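Local coordinates for protein nsp9 (Porcine coronavirus HKU15, PDB 5YM6) that binds nucleic acid, including RNA, with an affinity enhanced by dimerization, and probably acts in coronavirus genome replication, at residues B[27-32]-B[96-101]. Sequence-based numbering, arbitrary orientation.
Sequences KSFYVT and GMVIGH
Val98 sets its two methyls against Phe29: CG2 lies 4.1 Å from Phe29 CB, at the root of the side chain, while CG1 reaches the ring itself, 4.2 Å from CD2, along an oblique line. The branching of Val98 makes this double touch possible, since CG1 is anti to the backbone N (chi1 171°) and CG2 lies beside that N, anti to the carbonyl carbon. Further along the same ring, His101 brings CD2 to the edge of Phe29, near the ring plane and 4.2 Å from CE2, so the two rings are not stacked face on face. Val31 continues the apolar seam toward the start of the helical segment. Its CG2 packs 3.9 Å from Met97 CB, the two side chains running at about a right angle, and also comes within 4.3 Å of Val98 CG2. Met97 thus meets the strand through its base, and the rest of its chain bends at chi2 and chi3.

The contact is entirely van der Waals in character. Phe29 and Val31 are alternate residues of the strand and present their side chains to one face, whereas Tyr30 between them turns to the other, where its hydroxyl and Ser28 OG both hydrogen-bond to Asn14 OD1. Neighbouring strands extend the packing, Val40 touching Val98 and Thr11 touching Phe29; Ile102, one turn beyond Val98, also packs on Phe29. Met97 also packs on Gly96 of the second subunit, and Ile99, which does not touch the strand, packs on Met97 of that subunit. The axes of the two segments pass 9.2 Å apart at their closest, with 122° between their N-to-C directions. This is characteristic of the nsp9 fold, in which a C-terminal helix carrying the GxxxG dimerization motif (Gly96, Gly100) packs against an antiparallel β-barrel and, here, on the second subunit.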
loop_
_atom_site.group_PDB
_atom_site.type_symbol
_atom_site.label_atom_id
_atom_site.label_comp_id
_atom_site.label_asym_id
_atom_site.label_seq_id
_atom_site.Cartn_x
_atom_site.Cartn_y
_atom_site.Cartn_z
ATOM N N LYS B 27 14.867 9.650 -7.798
ATOM C CA LYS B 27 14.107 8.467 -8.164
ATOM C C LYS B 27 12.637 8.707 -7.871
ATOM O O LYS B 27 12.287 9.098 -6.754
ATOM C CB LYS B 27 14.602 7.249 -7.398
ATOM C CG LYS B 27 13.788 5.999 -7.637
ATOM C CD LYS B 27 14.491 4.788 -7.033
ATOM C CE LYS B 27 13.833 3.484 -7.428
ATOM N NZ LYS B 27 14.475 2.354 -6.696
ATOM N N SER B 28 11.777 8.482 -8.858
ATOM C CA SER B 28 10.354 8.757 -8.675
ATOM C C SER B 28 9.515 7.492 -8.642
ATOM O O SER B 28 9.783 6.539 -9.371
ATOM C CB SER B 28 9.861 9.684 -9.781
ATOM O OG SER B 28 10.201 9.142 -11.052
ATOM N N PHE B 29 8.474 7.506 -7.811
ATOM C CA PHE B 29 7.578 6.364 -7.640
ATOM C C PHE B 29 6.197 6.741 -8.135
ATOM O O PHE B 29 5.571 7.657 -7.615
ATOM C CB PHE B 29 7.511 5.929 -6.174
ATOM C CG PHE B 29 8.811 5.384 -5.647
ATOM C CD1 PHE B 29 9.863 6.237 -5.331
ATOM C CD2 PHE B 29 8.991 4.027 -5.493
ATOM C CE1 PHE B 29 11.058 5.735 -4.858
ATOM C CE2 PHE B 29 10.194 3.525 -5.018
ATOM C CZ PHE B 29 11.215 4.374 -4.708
ATOM N N TYR B 30 5.735 6.037 -9.158
ATOM C CA TYR B 30 4.416 6.279 -9.709
ATOM C C TYR B 30 3.485 5.126 -9.350
ATOM O O TYR B 30 3.898 3.980 -9.352
ATOM C CB TYR B 30 4.476 6.425 -11.232
ATOM C CG TYR B 30 5.150 7.685 -11.722
ATOM C CD1 TYR B 30 6.514 7.719 -11.966
ATOM C CD2 TYR B 30 4.405 8.828 -11.962
ATOM C CE1 TYR B 30 7.124 8.869 -12.419
ATOM C CE2 TYR B 30 5.000 9.983 -12.420
ATOM C CZ TYR B 30 6.361 9.992 -12.651
ATOM O OH TYR B 30 6.949 11.141 -13.101
ATOM N N VAL B 31 2.235 5.444 -9.045
ATOM C CA VAL B 31 1.217 4.409 -8.952
ATOM C C VAL B 31 0.397 4.466 -10.232
ATOM O O VAL B 31 -0.060 5.534 -10.632
ATOM C CB VAL B 31 0.313 4.573 -7.721
ATOM C CG1 VAL B 31 -0.861 3.588 -7.796
ATOM C CG2 VAL B 31 1.121 4.327 -6.448
ATOM N N THR B 32 0.224 3.313 -10.863
ATOM C CA THR B 32 -0.599 3.214 -12.057
ATOM C C THR B 32 -1.897 2.485 -11.750
ATOM O O THR B 32 -1.920 1.550 -10.947
ATOM C CB THR B 32 0.112 2.459 -13.194
ATOM O OG1 THR B 32 0.287 1.087 -12.817
ATOM C CG2 THR B 32 1.462 3.073 -13.481
ATOM N N GLY B 96 0.418 3.679 0.960
ATOM C CA GLY B 96 0.550 2.257 1.249
ATOM C C GLY B 96 1.161 1.486 0.094
ATOM O O GLY B 96 1.996 0.617 0.304
ATOM N N MET B 97 0.729 1.787 -1.121
ATOM C CA MET B 97 1.297 1.145 -2.310
ATOM C C MET B 97 2.823 1.309 -2.380
ATOM O O MET B 97 3.564 0.351 -2.632
ATOM C CB MET B 97 0.668 1.727 -3.580
ATOM C CG MET B 97 -0.759 1.295 -3.863
ATOM S SD MET B 97 -0.875 -0.427 -4.344
ATOM C CE MET B 97 0.043 -0.456 -5.887
ATOM N N VAL B 98 3.287 2.529 -2.155
ATOM C CA VAL B 98 4.722 2.826 -2.252
ATOM C C VAL B 98 5.501 2.253 -1.072
ATOM O O VAL B 98 6.579 1.686 -1.252
ATOM C CB VAL B 98 4.950 4.337 -2.372
ATOM C CG1 VAL B 98 6.432 4.690 -2.253
ATOM C CG2 VAL B 98 4.401 4.818 -3.688
ATOM N N ILE B 99 4.949 2.346 0.133
ATOM C CA ILE B 99 5.620 1.763 1.298
ATOM C C ILE B 99 5.781 0.251 1.126
ATOM O O ILE B 99 6.830 -0.305 1.458
ATOM C CB ILE B 99 4.860 2.066 2.597
ATOM C CG1 ILE B 99 4.948 3.562 2.909
ATOM C CG2 ILE B 99 5.428 1.274 3.768
ATOM C CD1 ILE B 99 4.154 3.985 4.120
ATOM N N GLY B 100 4.752 -0.405 0.595
ATOM C CA GLY B 100 4.824 -1.834 0.346
ATOM C C GLY B 100 5.909 -2.176 -0.659
ATOM O O GLY B 100 6.645 -3.156 -0.499
ATOM N N HIS B 101 6.014 -1.356 -1.698
ATOM C CA HIS B 101 6.974 -1.596 -2.763
ATOM C C HIS B 101 8.397 -1.456 -2.240
ATOM O O HIS B 101 9.245 -2.313 -2.494
ATOM C CB HIS B 101 6.720 -0.632 -3.931
ATOM C CG HIS B 101 7.588 -0.881 -5.125
ATOM N ND1 HIS B 101 7.204 -1.710 -6.162
ATOM C CD2 HIS B 101 8.807 -0.402 -5.460
ATOM C CE1 HIS B 101 8.158 -1.729 -7.079
ATOM N NE2 HIS B 101 9.142 -0.949 -6.673
#